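Local coordinates for PTS-dependent dihydroxyacetone kinase operon regulatory protein (Escherichia coli, PDB 4LRZ), which switches on transcription of the dhaKLM operon from a sigma-70 promoter and represses its own gene, this chain being its sensor region, at residues F145-L150 and T160-C165; A74-D79 and Q92-L97; A265-H270 and L288-E293. All blocks are in the same frame, centred on the assembly; numbering follows the deposited sequence.

Contacts 1 and 2 lie in the GAF domain, with centres about 10 Å apart, and are buried; contact 3 sits at the surface of the PAS domain, its centre about 55 Å from that of contact 1. Contacts 1 and 2 share one sheet: strand 74-79 neighbours strand 157-166, and Ala164 CB touches Leu97 CD1 at 3.7 Å. Backbone hydrogen bonds carry contact 1, with alanines, a threonine methyl and the Phe145 ring packed on one face. Contact 2 has no hydrogen bond across it, just methyl groups and a ring between strand and helix. Contact 3 mixes the two, one bridge of strand pairing followed by proline packing, and has a second subunit close by.

Contact 1: F145-L150 and T160-C165; sequences FCATPL and TIALAC
Phe145 and Ala164 meet at one end of a beta hairpin, strands 143-151 and 157-166, in the five-stranded antiparallel sheet of the GAF domain. The ring lies obliquely to the alanine methyl; with CG beside the backbone N (chi1 -71°), its CD1 and CE1 are brought to that methyl, Phe145 CE1 3.4 Å from Ala164 CB. Further along the same face, Ala147 CB is 3.6 Å from Thr160 CG2 and 3.9 Å from Ala162 CB, where the CA atoms of Ala147 and Ala162 are 4.2 Å apart. Leu150 CD2 reaches Ile161, which lies on the other face, and slants across its side chain, 4.0 Å from Ile161 CG1.

Two hydrogen-bonded pairs hold the backbones. Cys146 and Leu163 exchange two bonds, and Thr148 and Ile161 two more. Where Cys146 N gives to Leu163 O, the donor lies in the carbonyl plane. CA-H...O contacts run beside these bonds: Ala147 CA lies 3.1 Å from Ile161 O, which also accepts from Thr148 N at 3.0 Å.

Further out, helix 117-124 packs on the face of Ala147 and Ala162 through Ala121 and Leu118, and the ring of His135 stands at about 90° to that of Phe145. Helix 174-211 covers the face of Cys146 and Thr148, and there the buried hydroxyl of Thr148 is satisfied, its OG1 hydrogen-bonded to Thr178 OG1.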
# COMPACT_ATOMS: atom_id res chain seq x y z
N PHE F 145 -11.68 20.77 17.44
CA PHE F 145 -11.20 19.40 17.16
C PHE F 145 -11.43 19.04 15.69
O PHE F 145 -12.45 19.40 15.12
CB PHE F 145 -11.87 18.37 18.09
CG PHE F 145 -11.42 18.46 19.52
CD1 PHE F 145 -10.32 17.75 19.98
CD2 PHE F 145 -12.08 19.26 20.42
CE1 PHE F 145 -9.89 17.84 21.31
CE2 PHE F 145 -11.66 19.36 21.74
CZ PHE F 145 -10.59 18.66 22.19
N CYS F 146 -10.45 18.39 15.06
CA CYS F 146 -10.66 17.78 13.76
C CYS F 146 -10.36 16.31 13.93
O CYS F 146 -9.42 15.93 14.64
CB CYS F 146 -9.67 18.32 12.72
SG CYS F 146 -9.81 20.08 12.38
N ALA F 147 -11.09 15.48 13.21
CA ALA F 147 -10.84 14.05 13.29
C ALA F 147 -11.29 13.34 12.04
O ALA F 147 -12.23 13.76 11.32
CB ALA F 147 -11.52 13.46 14.54
N THR F 148 -10.64 12.22 11.78
CA THR F 148 -11.03 11.42 10.67
C THR F 148 -10.91 9.99 11.13
O THR F 148 -9.95 9.65 11.79
CB THR F 148 -10.07 11.68 9.45
OG1 THR F 148 -10.16 13.07 9.08
CG2 THR F 148 -10.47 10.85 8.27
N PRO F 149 -11.87 9.14 10.75
CA PRO F 149 -11.73 7.75 11.11
C PRO F 149 -10.75 7.02 10.17
O PRO F 149 -10.59 7.42 9.01
CB PRO F 149 -13.16 7.22 10.91
CG PRO F 149 -13.75 8.05 9.85
CD PRO F 149 -13.16 9.41 10.09
N LEU F 150 -10.12 5.95 10.66
CA LEU F 150 -9.38 5.12 9.75
C LEU F 150 -9.75 3.66 9.77
O LEU F 150 -10.26 3.12 10.79
CB LEU F 150 -7.88 5.31 9.89
CG LEU F 150 -7.10 4.53 10.92
CD1 LEU F 150 -6.10 3.78 10.13
CD2 LEU F 150 -6.41 5.56 11.80
N THR F 160 -9.00 6.50 14.92
CA THR F 160 -9.32 7.89 14.54
C THR F 160 -8.07 8.74 14.71
O THR F 160 -7.32 8.57 15.67
CB THR F 160 -10.43 8.50 15.47
OG1 THR F 160 -11.66 7.82 15.24
CG2 THR F 160 -10.62 10.00 15.16
N ILE F 161 -7.86 9.69 13.79
CA ILE F 161 -6.73 10.62 13.90
C ILE F 161 -7.35 11.95 14.20
O ILE F 161 -8.24 12.39 13.49
CB ILE F 161 -5.90 10.76 12.56
CG1 ILE F 161 -5.33 9.40 12.12
CG2 ILE F 161 -4.72 11.79 12.70
CD1 ILE F 161 -4.25 8.80 13.05
N ALA F 162 -6.85 12.61 15.23
CA ALA F 162 -7.36 13.91 15.57
C ALA F 162 -6.26 14.93 15.87
O ALA F 162 -5.13 14.58 16.27
CB ALA F 162 -8.33 13.80 16.79
N LEU F 163 -6.66 16.19 15.71
CA LEU F 163 -5.87 17.36 15.95
C LEU F 163 -6.70 18.31 16.83
O LEU F 163 -7.81 18.70 16.45
CB LEU F 163 -5.55 18.03 14.62
CG LEU F 163 -4.73 19.33 14.57
CD1 LEU F 163 -3.92 19.36 13.26
CD2 LEU F 163 -5.58 20.57 14.72
N ALA F 164 -6.14 18.69 17.99
CA ALA F 164 -6.79 19.57 18.96
C ALA F 164 -6.01 20.88 19.03
O ALA F 164 -4.78 20.85 19.05
CB ALA F 164 -6.81 18.92 20.33
N CYS F 165 -6.72 22.01 19.08
CA CYS F 165 -6.10 23.32 19.22
C CYS F 165 -7.04 24.36 19.79
O CYS F 165 -8.25 24.25 19.59
CB CYS F 165 -5.52 23.83 17.88
SG CYS F 165 -6.69 24.38 16.61

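Contact 2: A74-D79 and Q92-L97; sequences ALFILD and QTLQQL
The ring of Phe76 is the one flat side chain that meets helix 92-97. Leu94 CD2 comes to its edge, near the ring plane, and stands 4.4 Å from Phe76 CE1. Leu97 approaches obliquely, its CD1 methyl 3.9 Å from Phe76 CZ at the far end of the ring. Phe76 CG lies beside the backbone N (chi1 -71°), and from there the ring extends to the helix although its CB does not point at it. Elsewhere round the ring, Ile84 and Arg87 of strand 84-89 make contact.

Ala74 sits at the start of the strand, with its methyl directed at the helix. It is touched by both leucines, three residues apart on the helix, nearly one turn: Ala74 CB is 3.7 Å from Leu94 CD2 and 3.6 Å from Leu97 CD1. Leu97 CD1 thus bridges the alanine and the ring, while Thr93 CG2 adds a looser touch 4.1 Å from Ala74 N. The hydroxyl of Thr93 has its own partner, hydrogen-bonding to Asp90 OD2 near the start of the helix.

No hydrogen bond crosses between the segments; the strand spends its backbone on its neighbours, with Ala74 and Phe76 bonded to Ala164 and Ala162. The axes of segments 92-97 and 74-79 stand at 59° and approach to 8.9 Å. This is alpha/beta packing against one face of the antiparallel sheet, part of the hydrophobic core of the GAF domain.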
# COMPACT_ATOMS: atom_id res chain seq x y z
N ALA F 74 -2.21 19.71 19.40
CA ALA F 74 -1.91 18.37 19.86
C ALA F 74 -2.49 17.44 18.83
O ALA F 74 -3.54 17.72 18.21
CB ALA F 74 -2.57 18.13 21.20
N LEU F 75 -1.86 16.30 18.69
CA LEU F 75 -2.34 15.27 17.78
C LEU F 75 -2.59 14.01 18.63
O LEU F 75 -1.80 13.70 19.54
CB LEU F 75 -1.29 15.04 16.70
CG LEU F 75 -0.97 16.22 15.76
CD1 LEU F 75 0.45 16.13 15.13
CD2 LEU F 75 -2.00 16.32 14.66
N PHE F 76 -3.68 13.30 18.31
CA PHE F 76 -4.10 12.11 19.03
C PHE F 76 -4.29 10.94 18.07
O PHE F 76 -4.83 11.12 16.99
CB PHE F 76 -5.50 12.35 19.66
CG PHE F 76 -5.55 13.33 20.85
CD1 PHE F 76 -4.41 13.75 21.52
CD2 PHE F 76 -6.81 13.73 21.35
CE1 PHE F 76 -4.51 14.61 22.63
CE2 PHE F 76 -6.94 14.56 22.48
CZ PHE F 76 -5.77 15.00 23.12
N ILE F 77 -3.92 9.73 18.48
CA ILE F 77 -4.47 8.53 17.86
C ILE F 77 -5.50 7.90 18.84
O ILE F 77 -5.20 7.75 20.00
CB ILE F 77 -3.41 7.44 17.61
CG1 ILE F 77 -2.04 8.04 17.57
CG2 ILE F 77 -3.77 6.63 16.34
CD1 ILE F 77 -1.07 7.36 16.45
N LEU F 78 -6.70 7.55 18.37
CA LEU F 78 -7.67 6.86 19.20
C LEU F 78 -8.00 5.50 18.57
O LEU F 78 -7.99 5.39 17.32
CB LEU F 78 -8.95 7.68 19.40
CG LEU F 78 -8.83 9.12 19.97
CD1 LEU F 78 -8.69 10.13 18.83
CD2 LEU F 78 -10.04 9.49 20.77
N ASP F 79 -8.34 4.50 19.40
CA ASP F 79 -8.76 3.19 18.86
C ASP F 79 -10.21 3.24 18.39
O ASP F 79 -10.83 4.30 18.47
CB ASP F 79 -8.48 2.04 19.83
CG ASP F 79 -9.49 1.95 20.93
OD1 ASP F 79 -10.40 2.79 21.05
OD2 ASP F 79 -9.41 0.95 21.69
N GLN F 92 2.90 22.41 26.09
CA GLN F 92 1.88 23.22 26.76
C GLN F 92 0.43 22.82 26.40
O GLN F 92 -0.45 22.75 27.28
CB GLN F 92 2.12 24.70 26.45
CG GLN F 92 1.09 25.68 27.10
CD GLN F 92 1.20 27.12 26.55
OE1 GLN F 92 1.79 27.99 27.19
NE2 GLN F 92 0.67 27.35 25.35
N THR F 93 0.19 22.55 25.13
CA THR F 93 -1.16 22.24 24.70
C THR F 93 -1.52 20.87 25.30
O THR F 93 -2.59 20.70 25.86
CB THR F 93 -1.28 22.35 23.17
OG1 THR F 93 -0.85 23.66 22.77
CG2 THR F 93 -2.69 22.18 22.70
N LEU F 94 -0.59 19.94 25.26
CA LEU F 94 -0.74 18.63 25.88
C LEU F 94 -0.95 18.73 27.37
O LEU F 94 -1.75 17.95 27.90
CB LEU F 94 0.46 17.73 25.61
CG LEU F 94 0.52 17.27 24.16
CD1 LEU F 94 1.88 16.62 23.79
CD2 LEU F 94 -0.68 16.36 23.88
N GLN F 95 -0.28 19.65 28.05
CA GLN F 95 -0.60 19.80 29.46
C GLN F 95 -2.01 20.37 29.69
O GLN F 95 -2.69 19.89 30.58
CB GLN F 95 0.50 20.49 30.32
CG GLN F 95 0.54 22.03 30.32
CD GLN F 95 -0.49 22.75 31.24
OE1 GLN F 95 -1.12 22.14 32.11
NE2 GLN F 95 -0.63 24.08 31.04
N GLN F 96 -2.45 21.34 28.88
CA GLN F 96 -3.82 21.86 29.00
C GLN F 96 -4.91 20.80 28.75
O GLN F 96 -5.90 20.71 29.49
CB GLN F 96 -4.04 23.07 28.10
CG GLN F 96 -3.08 24.23 28.40
CD GLN F 96 -3.13 25.36 27.37
OE1 GLN F 96 -3.80 25.27 26.34
NE2 GLN F 96 -2.42 26.45 27.66
N LEU F 97 -4.73 19.96 27.73
CA LEU F 97 -5.69 18.91 27.43
C LEU F 97 -5.67 17.84 28.52
O LEU F 97 -6.70 17.28 28.88
CB LEU F 97 -5.40 18.30 26.06
CG LEU F 97 -5.74 19.28 24.96
CD1 LEU F 97 -5.06 18.85 23.63
CD2 LEU F 97 -7.26 19.40 24.86

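Contact 3: A265-H270 and L288-E293; sequences AHPLKH and LKPIIE
Leu268 and Leu288 form a single antiparallel bridge in the PAS domain, where the chain leaving helix 256-264 runs alongside strand 281-293. Two backbone hydrogen bonds make this pair. Leu288 N reaches Leu268 O at 2.7 Å; the return bond, Leu268 N to Leu288 O, is longer at 3.2 Å but fairly straight (164°), and its donor lies on a lone pair of the carbonyl oxygen.

The packing contacts fall into two groups. Beside the bridge, Leu268 CB and Leu288 CB are 4.0 Å apart, and the two side chains continue to helix 256-264, touching Ala261 and Leu258. Leu288 has CG anti to its own N (chi1 -179°), and its CD2 arrives near His266 O. Beyond the bridge, the two proline rings cross at about a right angle, with Pro267 CB 3.9 Å from Pro290 CD, and Ala265 O rests 3.7 Å from Pro290 CG. Replacing Pro290 with a glycine would probably leave the ring of Pro267 and the carbonyl of Ala265 without their packing partner, opening a gap beside the turn.

Charged groups of strand 281-293 turn to another copy of the protein: Lys289 NZ and Glu293 OE2 form salt bridges with Glu210 and Arg200 of that second subunit, respectively.

A weaker polar contact completes the seam: Pro267 CA lies 3.4 Å from Leu288 O in a CA-H...O contact.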
# COMPACT_ATOMS: atom_id res chain seq x y z
N ALA F 265 8.55 -19.25 -28.33
CA ALA F 265 7.54 -19.24 -27.24
C ALA F 265 6.49 -20.33 -27.42
O ALA F 265 5.31 -20.12 -27.14
CB ALA F 265 6.90 -17.86 -27.09
N HIS F 266 6.95 -21.49 -27.86
CA HIS F 266 6.09 -22.59 -28.28
C HIS F 266 6.24 -23.73 -27.25
O HIS F 266 7.34 -24.14 -26.93
CB HIS F 266 6.47 -22.97 -29.74
CG HIS F 266 6.03 -24.34 -30.18
ND1 HIS F 266 6.92 -25.36 -30.46
CD2 HIS F 266 4.80 -24.84 -30.46
CE1 HIS F 266 6.26 -26.43 -30.85
NE2 HIS F 266 4.97 -26.15 -30.86
N PRO F 267 5.11 -24.22 -26.70
CA PRO F 267 5.10 -25.29 -25.70
C PRO F 267 5.64 -26.65 -26.18
O PRO F 267 5.62 -26.94 -27.37
CB PRO F 267 3.61 -25.41 -25.34
CG PRO F 267 2.88 -24.78 -26.47
CD PRO F 267 3.76 -23.67 -26.93
N LEU F 268 6.11 -27.48 -25.25
CA LEU F 268 6.58 -28.83 -25.54
C LEU F 268 6.06 -29.76 -24.46
O LEU F 268 6.22 -29.46 -23.28
CB LEU F 268 8.11 -28.89 -25.52
CG LEU F 268 8.88 -28.30 -26.69
CD1 LEU F 268 10.35 -28.20 -26.34
CD2 LEU F 268 8.70 -29.14 -27.96
N LYS F 269 5.44 -30.87 -24.86
CA LYS F 269 4.85 -31.80 -23.89
C LYS F 269 5.45 -33.20 -24.00
O LYS F 269 5.47 -33.79 -25.08
CB LYS F 269 3.33 -31.83 -24.02
CG LYS F 269 2.72 -30.45 -24.28
CD LYS F 269 1.26 -30.31 -23.87
CE LYS F 269 0.81 -28.86 -24.04
NZ LYS F 269 -0.59 -28.63 -23.58
N HIS F 270 5.94 -33.72 -22.87
CA HIS F 270 6.50 -35.08 -22.77
C HIS F 270 7.49 -35.45 -23.89
O HIS F 270 7.58 -36.60 -24.30
CB HIS F 270 5.38 -36.13 -22.69
CG HIS F 270 4.80 -36.32 -21.32
ND1 HIS F 270 4.14 -35.31 -20.64
CD2 HIS F 270 4.75 -37.41 -20.51
CE1 HIS F 270 3.73 -35.76 -19.47
NE2 HIS F 270 4.08 -37.03 -19.36
N LEU F 288 7.78 -28.06 -21.61
CA LEU F 288 8.10 -26.65 -21.53
C LEU F 288 6.83 -25.85 -21.54
O LEU F 288 6.07 -25.91 -22.48
CB LEU F 288 9.00 -26.17 -22.68
CG LEU F 288 9.32 -24.68 -22.52
CD1 LEU F 288 10.55 -24.48 -21.66
CD2 LEU F 288 9.51 -23.99 -23.86
N LYS F 289 6.64 -25.07 -20.49
CA LYS F 289 5.44 -24.27 -20.30
C LYS F 289 5.79 -22.80 -20.40
O LYS F 289 6.40 -22.26 -19.50
CB LYS F 289 4.80 -24.59 -18.95
CG LYS F 289 3.64 -23.72 -18.55
CD LYS F 289 2.35 -24.07 -19.30
CE LYS F 289 1.14 -23.69 -18.49
NZ LYS F 289 -0.04 -23.52 -19.36
N PRO F 290 5.44 -22.16 -21.52
CA PRO F 290 5.57 -20.68 -21.61
C PRO F 290 4.61 -20.00 -20.68
O PRO F 290 3.50 -20.51 -20.46
CB PRO F 290 5.14 -20.38 -23.06
CG PRO F 290 5.27 -21.71 -23.81
CD PRO F 290 4.96 -22.77 -22.78
N ILE F 291 5.01 -18.86 -20.12
CA ILE F 291 4.08 -18.00 -19.37
C ILE F 291 4.15 -16.62 -20.00
O ILE F 291 5.20 -15.98 -19.98
CB ILE F 291 4.47 -17.86 -17.88
CG1 ILE F 291 4.49 -19.20 -17.16
CG2 ILE F 291 3.52 -16.88 -17.15
CD1 ILE F 291 5.28 -19.15 -15.81
N ILE F 292 3.02 -16.16 -20.52
CA ILE F 292 3.01 -14.98 -21.38
C ILE F 292 2.40 -13.84 -20.60
O ILE F 292 1.26 -13.94 -20.15
CB ILE F 292 2.25 -15.27 -22.70
CG1 ILE F 292 2.90 -16.46 -23.43
CG2 ILE F 292 2.19 -13.99 -23.61
CD1 ILE F 292 1.93 -17.32 -24.26
N GLU F 293 3.17 -12.78 -20.39
CA GLU F 293 2.74 -11.68 -19.52
C GLU F 293 3.02 -10.36 -20.21
O GLU F 293 3.81 -10.32 -21.16
CB GLU F 293 3.48 -11.73 -18.16
CG GLU F 293 3.02 -12.84 -17.18
CD GLU F 293 3.91 -12.94 -15.90
OE1 GLU F 293 5.00 -13.55 -16.00
OE2 GLU F 293 3.50 -12.43 -14.82